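Local coordinates for Methylcobalamin\: coenzyme M methyltransferase (PDB 4AY7), which transfers the methyl group of a methylated corrinoid to coenzyme M, probably in methanogenesis, with a zinc ion as cofactor, at residues A[33-38]-A[321-326]; A[156-161]-A[211-216]; A[248-253]-A[269-274]; A[262-267]-A[285-290]. All coordinates share one frame; numbering follows the deposited sequence.

Contact 1 (A[33-38]-A[321-326]); sequences VCSVTQ and LAPGCG. With ZN (zinc ion), chain C.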
loop_
_atom_site.group_PDB
_atom_site.type_symbol
_atom_site.label_atom_id
_atom_site.label_comp_id
_atom_site.label_asym_id
_atom_site.label_seq_id
_atom_site.Cartn_x
_atom_site.Cartn_y
_atom_site.Cartn_z
ATOM N N VAL A 33 -3.432 -14.521 -5.134
ATOM C CA VAL A 33 -3.918 -13.387 -5.917
ATOM C C VAL A 33 -4.657 -12.482 -4.985
ATOM O O VAL A 33 -5.627 -12.890 -4.354
ATOM C CB VAL A 33 -4.750 -13.777 -7.129
ATOM C CG1 VAL A 33 -5.909 -14.721 -6.749
ATOM C CG2 VAL A 33 -5.176 -12.549 -7.913
ATOM N N CYS A 34 -4.144 -11.278 -4.877
ATOM C CA CYS A 34 -4.798 -10.281 -3.992
ATOM C C CYS A 34 -4.325 -8.903 -4.322
ATOM O O CYS A 34 -3.609 -8.733 -5.305
ATOM C CB CYS A 34 -4.533 -10.597 -2.545
ATOM S SG CYS A 34 -2.862 -10.314 -2.077
ATOM N N SER A 35 -4.782 -7.902 -3.550
ATOM C CA SER A 35 -4.271 -6.530 -3.693
ATOM C C SER A 35 -3.679 -6.056 -2.409
ATOM O O SER A 35 -4.260 -6.285 -1.329
ATOM C CB SER A 35 -5.410 -5.612 -4.156
ATOM O OG SER A 35 -4.854 -4.349 -4.480
ATOM N N VAL A 36 -2.523 -5.413 -2.503
ATOM C CA VAL A 36 -1.863 -4.806 -1.393
ATOM C C VAL A 36 -2.106 -3.300 -1.494
ATOM O O VAL A 36 -1.758 -2.566 -0.598
ATOM C CB VAL A 36 -0.352 -5.159 -1.272
ATOM C CG1 VAL A 36 -0.171 -6.668 -1.143
ATOM C CG2 VAL A 36 0.447 -4.689 -2.501
ATOM N N THR A 37 -2.759 -2.855 -2.555
ATOM C CA THR A 37 -3.006 -1.453 -2.760
ATOM C C THR A 37 -4.545 -1.271 -2.610
ATOM O O THR A 37 -5.264 -2.245 -2.466
ATOM C CB THR A 37 -2.549 -1.073 -4.175
ATOM O OG1 THR A 37 -3.168 -1.971 -5.108
ATOM C CG2 THR A 37 -0.991 -1.228 -4.294
ATOM N N GLN A 38 -5.059 -0.068 -2.706
ATOM C CA GLN A 38 -6.449 0.160 -2.284
ATOM C C GLN A 38 -7.469 -0.613 -3.181
ATOM O O GLN A 38 -7.289 -0.722 -4.413
ATOM C CB GLN A 38 -6.743 1.684 -2.181
ATOM C CG GLN A 38 -7.346 2.351 -3.401
ATOM C CD GLN A 38 -8.861 2.149 -3.499
ATOM O OE1 GLN A 38 -9.520 2.067 -2.455
ATOM N NE2 GLN A 38 -9.401 1.960 -4.731
ATOM N N LEU A 321 0.271 -12.232 -7.256
ATOM C CA LEU A 321 -0.384 -11.603 -8.434
ATOM C C LEU A 321 -1.324 -10.530 -7.910
ATOM O O LEU A 321 -2.172 -10.791 -7.013
ATOM C CB LEU A 321 -1.152 -12.598 -9.236
ATOM C CG LEU A 321 -1.970 -12.139 -10.448
ATOM C CD1 LEU A 321 -1.008 -11.491 -11.423
ATOM C CD2 LEU A 321 -2.856 -13.201 -11.111
ATOM N N ALA A 322 -1.178 -9.327 -8.454
ATOM C CA ALA A 322 -1.933 -8.162 -7.914
ATOM C C ALA A 322 -1.969 -7.016 -8.909
ATOM O O ALA A 322 -1.156 -6.976 -9.810
ATOM C CB ALA A 322 -1.301 -7.692 -6.581
ATOM N N PRO A 323 -2.877 -6.002 -8.679
ATOM C CA PRO A 323 -2.841 -4.772 -9.449
ATOM C C PRO A 323 -1.474 -4.078 -9.253
ATOM O O PRO A 323 -0.893 -4.132 -8.168
ATOM C CB PRO A 323 -3.982 -3.952 -8.843
ATOM C CG PRO A 323 -4.907 -4.993 -8.264
ATOM C CD PRO A 323 -4.000 -6.032 -7.725
ATOM N N GLY A 324 -1.028 -3.340 -10.244
ATOM C CA GLY A 324 0.175 -2.596 -10.110
ATOM C C GLY A 324 0.083 -1.389 -9.177
ATOM O O GLY A 324 1.054 -0.995 -8.611
ATOM N N CYS A 325 -1.078 -0.770 -9.060
ATOM C CA CYS A 325 -1.251 0.422 -8.237
ATOM C C CYS A 325 -2.618 0.264 -7.578
ATOM O O CYS A 325 -3.233 -0.795 -7.690
ATOM C CB CYS A 325 -1.139 1.714 -9.072
ATOM S SG CYS A 325 -0.908 3.103 -7.942
ATOM N N GLY A 326 -3.083 1.268 -6.840
ATOM C CA GLY A 326 -4.464 1.186 -6.317
ATOM C C GLY A 326 -5.445 0.926 -7.480
ATOM O O GLY A 326 -5.245 1.373 -8.628
HETATM ZN ZN ZN C . 1.520 3.415 -7.298
HETATM O O HOH W 1 -1.931 -4.383 -5.410
#
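The loop after strand 320-323 of the TIM barrel, which carries the zinc ligand Cys325, meets the loop 33-38 here, with Thr37 set against Cys325 and Gly326. Thr37 OG1 donates to Cys325 O at 2.8 Å. It approaches from above the carbonyl plane, 65° out of it. Chi1 of 53° puts OG1 there, between the backbone N and the carbonyl carbon. The same hydroxyl accepts from a water 2.7 Å from OG1. That water also donates to Pro323 O at 3.0 Å and accepts from Val36 N. Replacing Thr37 with a valine would probably leave Cys325 O without this donor and the water without one of its acceptors. Cys325 SG is 2.5 Å from the metal, and His246 and Cys248 complete the protein ligands. The neighbouring Gln38 is a binding residue for coenzyme M, which is absent from this model; its amide is held by Gly40 N and Ile327 O. Farther back, Ser35 OG lies 3.8 Å from Pro323 CG and donates to Thr37 O. At strand 320-323 a single bridge joins the backbones of Val33 and Leu321. Cys34 N donates to Leu321 O at 2.9 Å, almost in line with the carbonyl. The Val33 and Leu321 side chains lie side by side, pointing the same way, CG2 to CD2 4.0 Å.

Contact 2 (A[156-161]-A[211-216]); sequences GPVTVA and DPVASP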
loop_
_atom_site.group_PDB
_atom_site.type_symbol
_atom_site.label_atom_id
_atom_site.label_comp_id
_atom_site.label_asym_id
_atom_site.label_seq_id
_atom_site.Cartn_x
_atom_site.Cartn_y
_atom_site.Cartn_z
ATOM N N GLY A 156 3.691 5.870 3.484
ATOM C CA GLY A 156 4.999 5.487 4.011
ATOM C C GLY A 156 5.731 6.720 4.548
ATOM O O GLY A 156 5.273 7.878 4.339
ATOM N N PRO A 157 6.874 6.512 5.195
ATOM C CA PRO A 157 7.469 7.627 5.914
ATOM C C PRO A 157 7.939 8.768 5.042
ATOM O O PRO A 157 7.912 9.928 5.491
ATOM C CB PRO A 157 8.614 7.017 6.682
ATOM C CG PRO A 157 8.807 5.636 6.190
ATOM C CD PRO A 157 7.558 5.228 5.458
ATOM N N VAL A 158 8.304 8.516 3.799
ATOM C CA VAL A 158 8.756 9.618 2.979
ATOM C C VAL A 158 7.544 10.542 2.718
ATOM O O VAL A 158 7.600 11.765 2.842
ATOM C CB VAL A 158 9.430 9.165 1.707
ATOM C CG1 VAL A 158 9.914 10.339 0.853
ATOM C CG2 VAL A 158 10.587 8.223 2.075
ATOM N N THR A 159 6.432 9.936 2.309
ATOM C CA THR A 159 5.223 10.689 2.026
ATOM C C THR A 159 4.669 11.382 3.277
ATOM O O THR A 159 4.208 12.516 3.178
ATOM C CB THR A 159 4.253 9.719 1.334
ATOM O OG1 THR A 159 4.865 9.339 0.089
ATOM C CG2 THR A 159 2.845 10.346 1.026
ATOM N N VAL A 160 4.786 10.734 4.449
ATOM C CA VAL A 160 4.359 11.346 5.705
ATOM C C VAL A 160 5.226 12.558 6.007
ATOM O O VAL A 160 4.680 13.598 6.363
ATOM C CB VAL A 160 4.464 10.376 6.921
ATOM C CG1 VAL A 160 4.298 11.135 8.217
ATOM C CG2 VAL A 160 3.457 9.239 6.773
ATOM N N ALA A 161 6.540 12.475 5.790
ATOM C CA ALA A 161 7.398 13.609 6.073
ATOM C C ALA A 161 7.033 14.773 5.155
ATOM O O ALA A 161 6.945 15.918 5.581
ATOM C CB ALA A 161 8.855 13.252 5.857
ATOM N N ASP A 211 4.498 4.749 -0.859
ATOM C CA ASP A 211 5.295 5.877 -0.642
ATOM C C ASP A 211 5.614 6.611 -1.922
ATOM O O ASP A 211 6.745 6.648 -2.345
ATOM C CB ASP A 211 6.587 5.456 0.106
ATOM C CG ASP A 211 7.030 6.488 1.183
ATOM O OD1 ASP A 211 6.633 7.660 1.027
ATOM O OD2 ASP A 211 7.816 6.139 2.141
ATOM N N PRO A 212 4.622 7.235 -2.526
ATOM C CA PRO A 212 4.857 7.868 -3.818
ATOM C C PRO A 212 5.909 8.976 -3.854
ATOM O O PRO A 212 6.507 9.165 -4.884
ATOM C CB PRO A 212 3.486 8.406 -4.179
ATOM C CG PRO A 212 2.784 8.577 -2.873
ATOM C CD PRO A 212 3.211 7.296 -2.187
ATOM N N VAL A 213 6.087 9.754 -2.783
ATOM C CA VAL A 213 7.116 10.810 -2.751
ATOM C C VAL A 213 8.552 10.227 -2.967
ATOM O O VAL A 213 9.438 10.932 -3.415
ATOM C CB VAL A 213 6.943 11.721 -1.476
ATOM C CG1 VAL A 213 7.985 12.852 -1.410
ATOM C CG2 VAL A 213 5.558 12.401 -1.519
ATOM N N ALA A 214 8.767 8.984 -2.610
ATOM C CA ALA A 214 10.090 8.367 -2.777
ATOM C C ALA A 214 10.396 8.005 -4.246
ATOM O O ALA A 214 11.527 7.611 -4.570
ATOM C CB ALA A 214 10.197 7.155 -1.840
ATOM N N SER A 215 9.413 8.153 -5.123
ATOM C CA SER A 215 9.549 7.878 -6.547
ATOM C C SER A 215 10.584 8.762 -7.218
ATOM O O SER A 215 10.703 9.917 -6.891
ATOM C CB SER A 215 8.206 8.039 -7.226
ATOM O OG SER A 215 8.295 7.833 -8.632
ATOM N N PRO A 216 11.404 8.195 -8.125
ATOM C CA PRO A 216 12.285 9.006 -8.937
ATOM C C PRO A 216 11.502 10.065 -9.708
ATOM O O PRO A 216 12.084 11.020 -10.196
ATOM C CB PRO A 216 12.901 7.963 -9.910
ATOM C CG PRO A 216 12.907 6.719 -9.081
ATOM C CD PRO A 216 11.523 6.770 -8.474
#
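Thr159 and Asp211 meet through two torsions. In Thr159, chi1 of -64° sets OG1 beside the residue's own backbone N. In Asp211, chi1 of -141° lies away from the usual staggered positions and swings the carboxylate to the start of helix 157-165. Thr159 N and Thr159 OG1 both donate to Asp211 OD1, each at 2.6 Å. The amide uses the syn lone pair and the hydroxyl the anti one. Asp211 OD2 takes Val158 N at 2.9 Å, also on its syn lone pair. The carboxylate thus receives three bonds from two residues, which fixes its rotation. Gly156 is the N-cap residue of this helix. With no side chain at the N-cap, the amides of Val158 and Thr159 in the first turn are met by the Asp211 carboxylate; a CB on Gly156 would lie 2.5 Å from Asp211 OD2 and clash with it. In the TIM barrel, the two segments follow the neighbouring strands 150-155 and 206-210. Pro212 packs on the zinc ligand Cys248, which places the contact close to the metal site. Thr159 OG1 has a second task. While it donates to Asp211, it accepts from Val213 N at 3.1 Å and so ties the short 3-10 turn 212-214 to the helix. Val158 faces the same turn with its methyl groups. Its CG1 comes within 3.9 Å of Val213 CG1, the two side chains meeting at a slant. Its CG2 is 4.1 Å from Ala214 CB. Phe170 of helix 167-176 touches both valines.

Contact 3 (A[248-253]-A[269-274]); sequences CGNVNP and EEKIGS. With ZN (zinc ion), chain C.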
loop_
_atom_site.group_PDB
_atom_site.type_symbol
_atom_site.label_atom_id
_atom_site.label_comp_id
_atom_site.label_asym_id
_atom_site.label_seq_id
_atom_site.Cartn_x
_atom_site.Cartn_y
_atom_site.Cartn_z
ATOM N N CYS A 248 5.188 4.136 -6.488
ATOM C CA CYS A 248 4.536 4.279 -7.782
ATOM C C CYS A 248 5.601 4.807 -8.732
ATOM O O CYS A 248 6.546 5.468 -8.310
ATOM C CB CYS A 248 3.456 5.404 -7.758
ATOM S SG CYS A 248 2.375 5.447 -6.329
ATOM N N GLY A 249 5.361 4.650 -10.011
ATOM C CA GLY A 249 6.149 5.393 -10.988
ATOM C C GLY A 249 7.283 4.561 -11.583
ATOM O O GLY A 249 7.355 3.357 -11.369
ATOM N N ASN A 250 8.146 5.248 -12.339
ATOM C CA ASN A 250 9.326 4.649 -13.019
ATOM C C ASN A 250 10.437 4.439 -11.958
ATOM O O ASN A 250 11.361 5.228 -11.870
ATOM C CB ASN A 250 9.793 5.638 -14.118
ATOM C CG ASN A 250 8.617 6.210 -14.929
ATOM O OD1 ASN A 250 8.088 5.533 -15.801
ATOM N ND2 ASN A 250 8.175 7.433 -14.609
ATOM N N VAL A 251 10.284 3.411 -11.130
ATOM C CA VAL A 251 11.211 3.107 -10.057
ATOM C C VAL A 251 12.437 2.297 -10.501
ATOM O O VAL A 251 13.208 1.972 -9.647
ATOM C CB VAL A 251 10.547 2.339 -8.877
ATOM C CG1 VAL A 251 9.519 3.188 -8.188
ATOM C CG2 VAL A 251 9.891 1.025 -9.309
ATOM N N ASN A 252 12.651 1.961 -11.790
ATOM C CA ASN A 252 13.852 1.171 -12.110
ATOM C C ASN A 252 15.182 1.735 -11.568
ATOM O O ASN A 252 16.064 0.952 -11.167
ATOM C CB ASN A 252 13.992 0.894 -13.589
ATOM C CG ASN A 252 13.055 -0.209 -14.051
ATOM O OD1 ASN A 252 12.733 -1.099 -13.292
ATOM N ND2 ASN A 252 12.514 -0.059 -15.223
ATOM N N PRO A 253 15.325 3.082 -11.518
ATOM C CA PRO A 253 16.646 3.617 -11.073
ATOM C C PRO A 253 16.922 3.442 -9.583
ATOM O O PRO A 253 18.066 3.560 -9.165
ATOM C CB PRO A 253 16.600 5.076 -11.471
ATOM C CG PRO A 253 15.486 5.182 -12.501
ATOM C CD PRO A 253 14.508 4.091 -12.226
ATOM N N GLU A 269 4.503 -1.177 -10.372
ATOM C CA GLU A 269 3.602 -0.922 -11.471
ATOM C C GLU A 269 4.127 -1.590 -12.710
ATOM O O GLU A 269 5.307 -1.843 -12.870
ATOM C CB GLU A 269 3.546 0.580 -11.748
ATOM C CG GLU A 269 2.699 1.372 -10.789
ATOM C CD GLU A 269 2.257 2.706 -11.402
ATOM O OE1 GLU A 269 3.047 3.672 -11.294
ATOM O OE2 GLU A 269 1.119 2.765 -11.983
ATOM N N GLU A 270 3.212 -1.774 -13.632
ATOM C CA GLU A 270 3.462 -2.326 -14.949
ATOM C C GLU A 270 4.500 -1.507 -15.740
ATOM O O GLU A 270 5.221 -2.029 -16.563
ATOM C CB GLU A 270 2.078 -2.248 -15.663
ATOM C CG GLU A 270 1.976 -2.891 -17.021
ATOM C CD GLU A 270 2.603 -2.022 -18.087
ATOM O OE1 GLU A 270 2.355 -0.786 -18.003
ATOM O OE2 GLU A 270 3.382 -2.571 -18.939
ATOM N N LYS A 271 4.498 -0.190 -15.498
ATOM C CA LYS A 271 5.361 0.806 -16.155
ATOM C C LYS A 271 6.797 0.399 -16.228
ATOM O O LYS A 271 7.468 0.642 -17.233
ATOM C CB LYS A 271 5.350 2.126 -15.342
ATOM C CG LYS A 271 4.401 3.211 -15.772
ATOM C CD LYS A 271 4.507 4.405 -14.809
ATOM C CE LYS A 271 3.160 5.134 -14.723
ATOM N NZ LYS A 271 2.262 4.349 -13.821
ATOM N N ILE A 272 7.310 -0.224 -15.178
ATOM C CA ILE A 272 8.738 -0.497 -15.141
ATOM C C ILE A 272 9.237 -1.699 -16.023
ATOM O O ILE A 272 10.413 -1.951 -16.127
ATOM C CB ILE A 272 9.198 -0.565 -13.680
ATOM C CG1 ILE A 272 8.788 -1.888 -13.011
ATOM C CG2 ILE A 272 8.597 0.633 -12.896
ATOM C CD1 ILE A 272 9.068 -1.868 -11.508
ATOM N N GLY A 273 8.328 -2.422 -16.656
ATOM C CA GLY A 273 8.720 -3.513 -17.491
ATOM C C GLY A 273 8.109 -4.760 -16.957
ATOM O O GLY A 273 7.171 -4.705 -16.168
ATOM N N SER A 274 8.626 -5.899 -17.439
ATOM C CA SER A 274 8.037 -7.171 -17.140
ATOM C C SER A 274 8.342 -7.647 -15.734
ATOM O O SER A 274 9.318 -7.250 -15.116
ATOM C CB SER A 274 8.609 -8.184 -18.115
ATOM O OG SER A 274 10.009 -8.412 -17.853
HETATM ZN ZN ZN C . 1.520 3.415 -7.298
HETATM O O HOH W 2 6.205 1.363 -9.708
#
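Gly249, next to the zinc ligand Cys248, is bonded to Glu269 in the loops that follow strands 242-246 and 265-267 of the TIM barrel. Cys248 SG lies 2.4 Å from the metal, alongside His246 and Cys325. Gly249 N donates to Glu269 OE1 at 2.8 Å, on the anti lone pair. Lys271 holds that carboxylate from its own segment. Its chain bends at chi4, and NZ stands 2.7 Å from Glu269 OE1, above the carboxylate plane, and as close to OE2 in a salt bridge. Two donors, Gly249 N and Lys271 NZ, thus grip OE1, and the glutamate also touches Cys325. A water donates to Gly249 O at 2.8 Å and accepts from Glu269 N. Ile272 fills the next layer. Its CG2 touches Gly249 O at 3.4 Å, and its CD1 meets Val251 CG2 at 3.7 Å. Asn252 closes the outer side, slanting across Ile272 with OD1 next to CB. A leucine in place of Asn252 would probably leave Ile272 O without this donor and the two loops less firmly joined. The bond from Asn252 ND2 to Ile272 O is 3.0 Å long, straight at 179° and in the carbonyl plane on a lone pair.

Contact 4 (A[262-267]-A[285-290]); sequences GFEGLS and RARLVG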
loop_
_atom_site.group_PDB
_atom_site.type_symbol
_atom_site.label_atom_id
_atom_site.label_comp_id
_atom_site.label_asym_id
_atom_site.label_seq_id
_atom_site.Cartn_x
_atom_site.Cartn_y
_atom_site.Cartn_z
ATOM N N GLY A 262 14.739 -4.059 3.269
ATOM C CA GLY A 262 14.252 -4.966 4.294
ATOM C C GLY A 262 12.797 -5.343 4.309
ATOM O O GLY A 262 12.349 -6.030 5.219
ATOM N N PHE A 263 12.085 -4.974 3.262
ATOM C CA PHE A 263 10.705 -5.394 3.089
ATOM C C PHE A 263 10.669 -6.756 2.455
ATOM O O PHE A 263 11.449 -7.005 1.561
ATOM C CB PHE A 263 9.993 -4.401 2.167
ATOM C CG PHE A 263 9.799 -3.054 2.795
ATOM C CD1 PHE A 263 10.843 -2.120 2.742
ATOM C CD2 PHE A 263 8.582 -2.694 3.383
ATOM C CE1 PHE A 263 10.700 -0.862 3.327
ATOM C CE2 PHE A 263 8.430 -1.446 3.955
ATOM C CZ PHE A 263 9.490 -0.522 3.940
ATOM N N GLU A 264 9.777 -7.619 2.899
ATOM C CA GLU A 264 9.597 -8.895 2.221
ATOM C C GLU A 264 9.257 -8.731 0.761
ATOM O O GLU A 264 9.777 -9.466 -0.075
ATOM C CB GLU A 264 8.506 -9.701 2.880
ATOM C CG GLU A 264 8.987 -10.433 4.104
ATOM C CD GLU A 264 9.152 -9.635 5.336
ATOM O OE1 GLU A 264 8.751 -8.460 5.316
ATOM O OE2 GLU A 264 9.730 -10.206 6.335
ATOM N N GLY A 265 8.276 -7.920 0.497
ATOM C CA GLY A 265 7.810 -7.722 -0.855
ATOM C C GLY A 265 7.951 -6.310 -1.330
ATOM O O GLY A 265 7.832 -5.320 -0.535
ATOM N N LEU A 266 8.157 -6.214 -2.632
ATOM C CA LEU A 266 8.054 -5.008 -3.366
ATOM C C LEU A 266 6.886 -4.998 -4.377
ATOM O O LEU A 266 6.703 -5.877 -5.180
ATOM C CB LEU A 266 9.363 -4.676 -4.078
ATOM C CG LEU A 266 10.594 -4.654 -3.238
ATOM C CD1 LEU A 266 11.764 -4.414 -4.166
ATOM C CD2 LEU A 266 10.520 -3.564 -2.171
ATOM N N SER A 267 6.048 -3.975 -4.272
ATOM C CA SER A 267 4.835 -3.831 -5.140
ATOM C C SER A 267 5.195 -2.794 -6.141
ATOM O O SER A 267 5.496 -1.635 -5.779
ATOM C CB SER A 267 3.639 -3.427 -4.334
ATOM O OG SER A 267 2.571 -2.956 -5.134
ATOM N N ARG A 285 16.669 -10.850 -2.966
ATOM C CA ARG A 285 16.619 -9.889 -1.852
ATOM C C ARG A 285 15.204 -9.507 -1.417
ATOM O O ARG A 285 14.988 -9.084 -0.269
ATOM C CB ARG A 285 17.439 -8.648 -2.203
ATOM C CG ARG A 285 18.929 -8.916 -2.117
ATOM C CD ARG A 285 19.676 -7.700 -2.596
ATOM N NE ARG A 285 19.439 -7.442 -4.002
ATOM C CZ ARG A 285 19.385 -6.251 -4.607
ATOM N NH1 ARG A 285 19.551 -5.151 -3.930
ATOM N NH2 ARG A 285 19.205 -6.147 -5.914
ATOM N N ALA A 286 14.244 -9.594 -2.310
ATOM C CA ALA A 286 12.842 -9.310 -1.985
ATOM C C ALA A 286 11.991 -10.047 -3.024
ATOM O O ALA A 286 12.538 -10.555 -4.042
ATOM C CB ALA A 286 12.509 -7.826 -1.992
ATOM N N ARG A 287 10.723 -10.251 -2.697
ATOM C CA ARG A 287 9.770 -10.821 -3.626
ATOM C C ARG A 287 9.019 -9.744 -4.342
ATOM O O ARG A 287 9.011 -8.572 -3.915
ATOM C CB ARG A 287 8.815 -11.733 -2.890
ATOM C CG ARG A 287 9.208 -13.188 -2.817
ATOM C CD ARG A 287 10.580 -13.384 -2.174
ATOM N NE ARG A 287 10.675 -12.850 -0.834
ATOM C CZ ARG A 287 11.792 -12.484 -0.215
ATOM N NH1 ARG A 287 12.989 -12.678 -0.740
ATOM N NH2 ARG A 287 11.754 -11.973 1.010
ATOM N N LEU A 288 8.366 -10.095 -5.442
ATOM C CA LEU A 288 7.708 -9.107 -6.312
ATOM C C LEU A 288 6.187 -9.294 -6.353
ATOM O O LEU A 288 5.665 -10.411 -6.500
ATOM C CB LEU A 288 8.306 -9.101 -7.710
ATOM C CG LEU A 288 8.050 -7.898 -8.612
ATOM C CD1 LEU A 288 8.645 -6.622 -8.038
ATOM C CD2 LEU A 288 8.525 -8.147 -10.063
ATOM N N VAL A 289 5.479 -8.203 -6.100
ATOM C CA VAL A 289 4.036 -8.194 -6.018
ATOM C C VAL A 289 3.547 -7.290 -7.145
ATOM O O VAL A 289 4.031 -6.192 -7.329
ATOM C CB VAL A 289 3.536 -7.640 -4.692
ATOM C CG1 VAL A 289 2.002 -7.628 -4.686
ATOM C CG2 VAL A 289 4.163 -8.406 -3.476
ATOM N N GLY A 290 2.565 -7.768 -7.889
ATOM C CA GLY A 290 2.029 -6.972 -9.017
ATOM C C GLY A 290 1.586 -7.847 -10.157
ATOM O O GLY A 290 1.262 -8.985 -9.913
HETATM O O HOH W 3 14.026 -7.312 1.380
HETATM O O HOH W 4 1.539 -4.142 -6.968
#
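Leu266 and Ala286 meet on one face of a parallel strand pair, where Leu266 CG lies 3.9 Å from Ala286 CB. With chi1 of -53° the leucine sets CG beside its backbone N, on the side of the alanine. Leu288 shares this face. Its CD1 reaches back to Leu266 O at 3.5 Å. Met258 of helix 252-259 touches Leu266 here, so this is the side turned to the helices of the barrel. The other face carries Ser267, Arg287 and Val289. Ser267 CB and Val289 CB stand 4.2 Å apart. Gly265 has no side chain; a CB on it would point to this face and be tight against Val289 CG2. Arg287 bends at chi2 and chi3 and folds back obliquely on Glu264 O, with NH2 3.4 Å from that oxygen but too poorly angled to bond. Its NE bonds instead to Leu23 O, while Glu264 OE1 takes Thr243 N. Strands 265-267 and 287-290, at 31° to each other, are joined by Arg287 N to Glu264 O at 2.9 Å, Leu266 N to Arg287 O at 2.8 Å and Val289 N to Leu266 O at 2.8 Å. They are consecutive strands of a beta-alpha-beta unit, with helix 275-282 between them. The two faces differ in chemistry. One is apolar, with Leu266 against Met258 and Leu288 against Val268 and Ile318. On the other, Ser267 OG bonds to ND1 of His246, whose NE2 binds zinc. The serine is thus a second-shell residue that probably helps to orient the metal-binding ring.

Contact 1 opens first, at 33-38, and closes last, at 321-326, so the other three nest inside its loop. Contact 2 comes next: 156-161 is joined by 211-216, tying together the segments after two neighbouring strands. It ends before contact 3 begins at 248-253. Contact 4 opens at 262-267 before contact 3 closes at 269-274, and it closes at 285-290, so these two cross. Contacts 1 and 4 belong to adjoining strands of the barrel sheet, where Ala322 N probably bonds to Gly290 O. Contacts 1 and 3 each supply one cysteine to the zinc. Contact 2 reaches contact 3 through Ser215 OG and Cys248 O.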